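PDB 4E9L: attaching and effacing protein, pathogenesis factor from Escherichia coli, which probably mediates adhesion of the bacterium as a member of the intimin/invasin family, the chain here being immunoglobulin-like domains from the middle of the protein. Local coordinates for residues P100-V105 with V185-D190; A225-L231 with E250-Y256. All coordinates share one frame; numbering follows the deposited sequence.

In the fold
Contacts 1 and 2 lie in two consecutive immunoglobulin-like domains, and their centres are about 16 Å apart. Contact 1 is partly buried. It joins the loop after strand 95-99 to the last strand of the same domain and its exit. Contact 2 is a surface contact. It holds residues 225-231 against the end of the hairpin of strands 244-252 and 255-261. Paired backbones and small apolar side chains carry contact 1. In contact 2 a tyrosine hydroxyl and a carboxylate grip loop backbone atoms. The two meet at the domain junction, where A189 CB packs 3.8 Å from I226 CG1, and D190 N is hydrogen-bonded to D220 of the following domain.

Contact 1: P100-V105 with V185-D190; sequences PDKPVV and VTVVAD
P100-V105 and V185-D190 form a short parallel backbone pairing, with V104 bridged to V188, at the end of the domain where the chain leaves for the next one. P103 O accepts from V188 N at 2.9 Å. V105 N gives its hydrogen to V188 O at 3.0 Å. Together the two bonds make the single bridge. V187 CA and V104 CA add CA-H...O contacts to P103 O and V188 O. The arrangement is consistent with the edge of an immunoglobulin-like sandwich. After strand 95-99 the chain leaves strand 108-114, and P100-V105, not itself a regular strand, runs parallel to the end of strand 183-187 and the residues after it. Valines and a proline line the buried side. V105 CG1 lies 3.8 Å from V187 CG1, which is placed by a chi1 of 178° that sets it anti to its own N. The P103 ring meets V187 CG2 with its CG at 4.1 Å, the two side chains crossing at about a right angle. On the other side V104 CG2 and V188 CG2 are 3.9 Å apart, and the K102 chain passes V188 CG1. At the exposed end D101 OD1 takes a 2.7 Å bond from a water that also binds T186 OG1. The same oxygen accepts a weak bond from K102 N.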
ATOM      1  N   PRO A 100      32.358  -7.681 -10.308  1.00 16.55           N
ATOM      2  CA  PRO A 100      31.816  -8.367  -9.109  1.00 15.44           C
ATOM      3  C   PRO A 100      30.401  -8.877  -9.359  1.00 19.38           C
ATOM      4  O   PRO A 100      29.776  -8.528 -10.366  1.00 19.68           O
ATOM      5  CB  PRO A 100      31.755  -7.221  -8.079  1.00 17.33           C
ATOM      6  CG  PRO A 100      31.355  -6.009  -8.944  1.00 22.19           C
ATOM      7  CD  PRO A 100      32.086  -6.219 -10.270  1.00 18.72           C
ATOM      8  N   ASP A 101      29.856  -9.600  -8.387  1.00 14.94           N
ATOM      9  CA  ASP A 101      28.452  -9.949  -8.411  1.00 15.89           C
ATOM     10  C   ASP A 101      27.754  -8.668  -7.883  1.00 22.47           C
ATOM     11  O   ASP A 101      28.406  -7.809  -7.275  1.00 22.63           O
ATOM     12  CB  ASP A 101      28.168 -11.190  -7.557  1.00 18.25           C
ATOM     13  CG  ASP A 101      26.699 -11.594  -7.500  1.00 33.56           C
ATOM     14  OD1 ASP A 101      25.926 -11.187  -8.414  1.00 33.86           O
ATOM     15  OD2 ASP A 101      26.312 -12.282  -6.527  1.00 39.71           O
ATOM     16  N   LYS A 102      26.479  -8.479  -8.212  1.00 20.08           N
ATOM     17  CA  LYS A 102      25.777  -7.251  -7.836  1.00 20.24           C
ATOM     18  C   LYS A 102      26.378  -5.925  -8.385  1.00 22.18           C
ATOM     19  O   LYS A 102      26.458  -4.928  -7.643  1.00 22.56           O
ATOM     20  CB  LYS A 102      25.385  -7.212  -6.347  1.00 22.32           C
ATOM     21  CG  LYS A 102      24.488  -8.387  -5.982  1.00 32.25           C
ATOM     22  CD  LYS A 102      23.859  -8.234  -4.608  1.00 50.74           C
ATOM     23  CE  LYS A 102      23.367  -9.548  -4.034  1.00 60.61           C
ATOM     24  NZ  LYS A 102      22.538 -10.343  -4.988  1.00 67.29           N
ATOM     25  N   PRO A 103      26.811  -5.857  -9.672  1.00 17.77           N
ATOM     26  CA  PRO A 103      27.216  -4.548 -10.202  1.00 18.78           C
ATOM     27  C   PRO A 103      25.923  -3.715 -10.313  1.00 22.19           C
ATOM     28  O   PRO A 103      24.813  -4.275 -10.310  1.00 20.74           O
ATOM     29  CB  PRO A 103      27.766  -4.895 -11.588  1.00 20.16           C
ATOM     30  CG  PRO A 103      26.928  -6.063 -12.023  1.00 22.66           C
ATOM     31  CD  PRO A 103      26.794  -6.875 -10.751  1.00 18.82           C
ATOM     32  N   VAL A 104      26.058  -2.401 -10.369  1.00 20.37           N
ATOM     33  CA  VAL A 104      24.902  -1.501 -10.440  1.00 20.89           C
ATOM     34  C   VAL A 104      24.641  -1.157 -11.896  1.00 23.30           C
ATOM     35  O   VAL A 104      25.594  -1.034 -12.687  1.00 21.81           O
ATOM     36  CB  VAL A 104      25.166  -0.228  -9.569  1.00 26.00           C
ATOM     37  CG1 VAL A 104      23.975   0.743  -9.578  1.00 25.39           C
ATOM     38  CG2 VAL A 104      25.514  -0.620  -8.125  1.00 26.32           C
ATOM     39  N   VAL A 105      23.363  -0.953 -12.251  1.00 19.24           N
ATOM     40  CA  VAL A 105      22.964  -0.486 -13.590  1.00 19.31           C
ATOM     41  C   VAL A 105      23.780   0.746 -13.946  1.00 24.26           C
ATOM     42  O   VAL A 105      24.085   1.572 -13.061  1.00 20.88           O
ATOM     43  CB  VAL A 105      21.439  -0.181 -13.716  1.00 21.79           C
ATOM     44  CG1 VAL A 105      20.623  -1.452 -13.660  1.00 20.45           C
ATOM     45  CG2 VAL A 105      20.956   0.833 -12.671  1.00 21.11           C
ATOM     46  N   VAL A 185      24.997 -13.083 -12.956  1.00 20.63           N
ATOM     47  CA  VAL A 185      24.957 -12.074 -11.886  1.00 19.35           C
ATOM     48  C   VAL A 185      23.611 -11.379 -11.903  1.00 23.97           C
ATOM     49  O   VAL A 185      22.896 -11.406 -12.916  1.00 23.00           O
ATOM     50  CB  VAL A 185      26.118 -11.031 -11.888  1.00 22.45           C
ATOM     51  CG1 VAL A 185      27.474 -11.684 -11.622  1.00 22.31           C
ATOM     52  CG2 VAL A 185      26.144 -10.184 -13.160  1.00 21.73           C
ATOM     53  N   THR A 186      23.292 -10.717 -10.784  1.00 21.98           N
ATOM     54  CA  THR A 186      22.123  -9.870 -10.654  1.00 21.59           C
ATOM     55  C   THR A 186      22.672  -8.461 -10.765  1.00 23.17           C
ATOM     56  O   THR A 186      23.555  -8.076  -9.993  1.00 23.07           O
ATOM     57  CB  THR A 186      21.428 -10.063  -9.292  1.00 28.98           C
ATOM     58  OG1 THR A 186      21.059 -11.431  -9.163  1.00 27.53           O
ATOM     59  CG2 THR A 186      20.195  -9.158  -9.132  1.00 27.24           C
ATOM     60  N   VAL A 187      22.191  -7.717 -11.758  1.00 17.61           N
ATOM     61  CA  VAL A 187      22.581  -6.320 -11.923  1.00 16.05           C
ATOM     62  C   VAL A 187      21.529  -5.566 -11.082  1.00 20.87           C
ATOM     63  O   VAL A 187      20.333  -5.718 -11.321  1.00 20.05           O
ATOM     64  CB  VAL A 187      22.622  -5.871 -13.401  1.00 18.19           C
ATOM     65  CG1 VAL A 187      22.995  -4.394 -13.509  1.00 18.45           C
ATOM     66  CG2 VAL A 187      23.586  -6.739 -14.213  1.00 17.18           C
ATOM     67  N   VAL A 188      21.979  -4.854 -10.045  1.00 18.43           N
ATOM     68  CA  VAL A 188      21.082  -4.187  -9.097  1.00 18.39           C
ATOM     69  C   VAL A 188      20.687  -2.782  -9.532  1.00 20.65           C
ATOM     70  O   VAL A 188      21.427  -2.109 -10.251  1.00 19.43           O
ATOM     71  CB  VAL A 188      21.581  -4.224  -7.615  1.00 21.22           C
ATOM     72  CG1 VAL A 188      21.759  -5.660  -7.133  1.00 21.26           C
ATOM     73  CG2 VAL A 188      22.848  -3.394  -7.399  1.00 20.56           C
ATOM     74  N   ALA A 189      19.535  -2.339  -9.065  1.00 16.57           N
ATOM     75  CA  ALA A 189      19.040  -0.984  -9.321  1.00 16.74           C
ATOM     76  C   ALA A 189      19.976   0.045  -8.626  1.00 21.92           C
ATOM     77  O   ALA A 189      20.716  -0.299  -7.699  1.00 19.99           O
ATOM     78  CB  ALA A 189      17.618  -0.854  -8.782  1.00 16.68           C
ATOM     79  N   ASP A 190      19.967   1.291  -9.094  1.00 18.73           N
ATOM     80  CA  ASP A 190      20.768   2.339  -8.476  1.00 18.94           C
ATOM     81  C   ASP A 190      20.081   2.827  -7.160  1.00 23.04           C
ATOM     82  O   ASP A 190      19.121   2.189  -6.684  1.00 22.42           O
ATOM     83  CB  ASP A 190      20.990   3.485  -9.493  1.00 21.70           C
ATOM     84  CG  ASP A 190      22.302   4.244  -9.338  1.00 32.03           C
ATOM     85  OD1 ASP A 190      22.837   4.301  -8.200  1.00 31.29           O
ATOM     86  OD2 ASP A 190      22.751   4.844 -10.326  1.00 37.69           O
TER
HETATM   87  O   HOH W   1      23.684 -12.709  -8.257  1.00 49.61           O

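Contact 2: A225-L231 with E250-Y256; sequences AISGLSL and EKGDGSY
Y256 has its CG anti to the carbonyl carbon (chi1 -56°), which points the ring at residues 226-229 and brings OH to their backbone. E250 has its CG anti to the backbone N (chi1 -170°) and an extended chain beyond, which carries its carboxylate to G228. Both residues belong to a beta hairpin of an immunoglobulin-like domain, closed by a type I' turn from G252 to S255. Strand 255-261 is an inner strand of its sheet. The hydroxyl of Y256 is used twice: OH donates to I226 O at 2.6 Å and accepts from L229 N at 3.0 Å. These two bonds fix the loop backbone on either side of S227 and G228. The G228 N-H is shared by both E250 oxygens on their syn sides, somewhat out of the carboxylate plane, with OE2 the straighter bond (161°). S227 OG adds a weak bond to OE2. At the turn, A225 CB sits 3.3 Å from D253 O. L229 CB packs against Y256 CZ, the two side chains crossing at about a right angle. Over one face of that ring lies L231 CD1, 4.0 Å from the centroid in a CH-pi contact.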
ATOM      1  N   ALA A 225      12.677  -1.365 -10.283  1.00 18.67           N
ATOM      2  CA  ALA A 225      12.092  -1.718  -8.991  1.00 20.16           C
ATOM      3  C   ALA A 225      13.230  -2.075  -8.010  1.00 24.68           C
ATOM      4  O   ALA A 225      14.216  -2.714  -8.403  1.00 24.48           O
ATOM      5  CB  ALA A 225      11.158  -2.907  -9.168  1.00 21.19           C
ATOM      6  N   ILE A 226      13.151  -1.577  -6.772  1.00 19.11           N
ATOM      7  CA  ILE A 226      14.176  -1.831  -5.767  1.00 18.52           C
ATOM      8  C   ILE A 226      13.647  -2.821  -4.721  1.00 24.90           C
ATOM      9  O   ILE A 226      12.697  -2.502  -3.989  1.00 22.44           O
ATOM     10  CB  ILE A 226      14.691  -0.533  -5.110  1.00 21.08           C
ATOM     11  CG1 ILE A 226      15.254   0.452  -6.167  1.00 20.25           C
ATOM     12  CG2 ILE A 226      15.758  -0.875  -4.048  1.00 22.17           C
ATOM     13  CD1 ILE A 226      15.530   1.809  -5.613  1.00 21.56           C
ATOM     14  N   SER A 227      14.302  -3.992  -4.637  1.00 24.82           N
ATOM     15  CA  SER A 227      13.963  -5.084  -3.712  1.00 26.14           C
ATOM     16  C   SER A 227      14.795  -5.094  -2.438  1.00 29.62           C
ATOM     17  O   SER A 227      15.844  -4.461  -2.378  1.00 28.73           O
ATOM     18  CB  SER A 227      14.072  -6.436  -4.416  1.00 32.12           C
ATOM     19  OG  SER A 227      13.018  -6.602  -5.352  1.00 46.69           O
ATOM     20  N   GLY A 228      14.284  -5.796  -1.427  1.00 26.83           N
ATOM     21  CA  GLY A 228      14.926  -6.028  -0.142  1.00 26.25           C
ATOM     22  C   GLY A 228      15.130  -4.824   0.741  1.00 30.15           C
ATOM     23  O   GLY A 228      15.983  -4.876   1.624  1.00 31.71           O
ATOM     24  N   LEU A 229      14.359  -3.734   0.537  1.00 23.56           N
ATOM     25  CA  LEU A 229      14.507  -2.539   1.372  1.00 22.95           C
ATOM     26  C   LEU A 229      14.004  -2.730   2.795  1.00 25.91           C
ATOM     27  O   LEU A 229      13.015  -3.428   2.999  1.00 24.84           O
ATOM     28  CB  LEU A 229      13.786  -1.332   0.749  1.00 23.23           C
ATOM     29  CG  LEU A 229      14.390  -0.782  -0.555  1.00 27.77           C
ATOM     30  CD1 LEU A 229      13.530   0.295  -1.126  1.00 28.45           C
ATOM     31  CD2 LEU A 229      15.787  -0.232  -0.348  1.00 30.66           C
ATOM     32  N   SER A 230      14.665  -2.068   3.765  1.00 23.03           N
ATOM     33  CA  SER A 230      14.232  -2.023   5.162  1.00 24.07           C
ATOM     34  C   SER A 230      13.635  -0.634   5.341  1.00 25.92           C
ATOM     35  O   SER A 230      14.308   0.373   5.092  1.00 26.22           O
ATOM     36  CB  SER A 230      15.402  -2.257   6.115  1.00 29.60           C
ATOM     37  OG  SER A 230      15.676  -3.649   6.127  1.00 41.95           O
ATOM     38  N   LEU A 231      12.340  -0.585   5.653  1.00 19.70           N
ATOM     39  CA  LEU A 231      11.609   0.672   5.718  1.00 18.74           C
ATOM     40  C   LEU A 231      11.004   0.983   7.057  1.00 23.37           C
ATOM     41  O   LEU A 231      10.795   0.098   7.891  1.00 23.05           O
ATOM     42  CB  LEU A 231      10.432   0.627   4.699  1.00 18.33           C
ATOM     43  CG  LEU A 231      10.726   0.276   3.232  1.00 22.35           C
ATOM     44  CD1 LEU A 231       9.461  -0.139   2.531  1.00 21.72           C
ATOM     45  CD2 LEU A 231      11.376   1.469   2.479  1.00 24.94           C
ATOM     46  N   GLU A 250       7.185  -6.963   1.851  1.00 14.75           N
ATOM     47  CA  GLU A 250       7.599  -6.883   0.460  1.00 15.67           C
ATOM     48  C   GLU A 250       6.744  -7.832  -0.361  1.00 21.25           C
ATOM     49  O   GLU A 250       6.546  -8.985   0.042  1.00 20.80           O
ATOM     50  CB  GLU A 250       9.094  -7.200   0.317  1.00 17.45           C
ATOM     51  CG  GLU A 250       9.584  -6.878  -1.088  1.00 22.08           C
ATOM     52  CD  GLU A 250      11.075  -6.928  -1.304  1.00 36.11           C
ATOM     53  OE1 GLU A 250      11.828  -7.151  -0.331  1.00 34.64           O
ATOM     54  OE2 GLU A 250      11.490  -6.727  -2.464  1.00 38.37           O
ATOM     55  N   LYS A 251       6.167  -7.326  -1.461  1.00 17.46           N
ATOM     56  CA  LYS A 251       5.254  -8.099  -2.315  1.00 18.65           C
ATOM     57  C   LYS A 251       5.857  -8.405  -3.685  1.00 33.57           C
ATOM     58  O   LYS A 251       5.146  -8.824  -4.592  1.00 38.09           O
ATOM     59  CB  LYS A 251       3.901  -7.382  -2.474  1.00 18.10           C
ATOM     60  CG  LYS A 251       3.092  -7.203  -1.192  1.00 19.28           C
ATOM     61  CD  LYS A 251       2.577  -8.560  -0.665  1.00 20.36           C
ATOM     62  CE  LYS A 251       1.693  -8.416   0.538  1.00 27.86           C
ATOM     63  NZ  LYS A 251       1.365  -9.738   1.139  1.00 29.76           N
ATOM     64  N   GLY A 252       7.150  -8.177  -3.841  1.00 33.64           N
ATOM     65  CA  GLY A 252       7.819  -8.430  -5.110  1.00 35.06           C
ATOM     66  C   GLY A 252       7.780  -7.249  -6.053  1.00 39.39           C
ATOM     67  O   GLY A 252       6.871  -6.410  -5.981  1.00 38.22           O
ATOM     68  N   ASP A 253       8.784  -7.179  -6.946  1.00 35.80           N
ATOM     69  CA  ASP A 253       8.928  -6.105  -7.941  1.00 35.58           C
ATOM     70  C   ASP A 253       8.906  -4.697  -7.316  1.00 32.59           C
ATOM     71  O   ASP A 253       8.250  -3.779  -7.837  1.00 32.85           O
ATOM     72  CB  ASP A 253       7.922  -6.262  -9.115  1.00 38.60           C
ATOM     73  CG  ASP A 253       8.069  -7.533  -9.950  1.00 58.08           C
ATOM     74  OD1 ASP A 253       9.193  -8.103  -9.989  1.00 59.56           O
ATOM     75  OD2 ASP A 253       7.075  -7.935 -10.595  1.00 65.79           O
ATOM     76  N   GLY A 254       9.611  -4.558  -6.190  1.00 25.38           N
ATOM     77  CA  GLY A 254       9.764  -3.295  -5.468  1.00 22.83           C
ATOM     78  C   GLY A 254       8.500  -2.703  -4.876  1.00 21.44           C
ATOM     79  O   GLY A 254       8.423  -1.494  -4.654  1.00 19.34           O
ATOM     80  N   SER A 255       7.502  -3.551  -4.617  1.00 18.07           N
ATOM     81  CA  SER A 255       6.239  -3.151  -4.012  1.00 16.54           C
ATOM     82  C   SER A 255       6.287  -3.542  -2.535  1.00 17.65           C
ATOM     83  O   SER A 255       6.705  -4.650  -2.213  1.00 15.25           O
ATOM     84  CB  SER A 255       5.080  -3.857  -4.716  1.00 21.42           C
ATOM     85  OG  SER A 255       3.856  -3.491  -4.107  1.00 34.22           O
ATOM     86  N   TYR A 256       5.880  -2.641  -1.631  1.00 14.51           N
ATOM     87  CA  TYR A 256       5.882  -2.930  -0.178  1.00 12.69           C
ATOM     88  C   TYR A 256       4.571  -2.450   0.388  1.00 16.39           C
ATOM     89  O   TYR A 256       4.079  -1.401  -0.026  1.00 15.64           O
ATOM     90  CB  TYR A 256       7.027  -2.193   0.557  1.00 14.09           C
ATOM     91  CG  TYR A 256       8.396  -2.489   0.000  1.00 13.30           C
ATOM     92  CD1 TYR A 256       9.256  -3.366   0.649  1.00 14.91           C
ATOM     93  CD2 TYR A 256       8.846  -1.870  -1.168  1.00 13.08           C
ATOM     94  CE1 TYR A 256      10.531  -3.625   0.151  1.00 16.78           C
ATOM     95  CE2 TYR A 256      10.115  -2.131  -1.681  1.00 13.82           C
ATOM     96  CZ  TYR A 256      10.952  -3.012  -1.018  1.00 21.25           C
ATOM     97  OH  TYR A 256      12.191  -3.294  -1.514  1.00 20.07           O
TER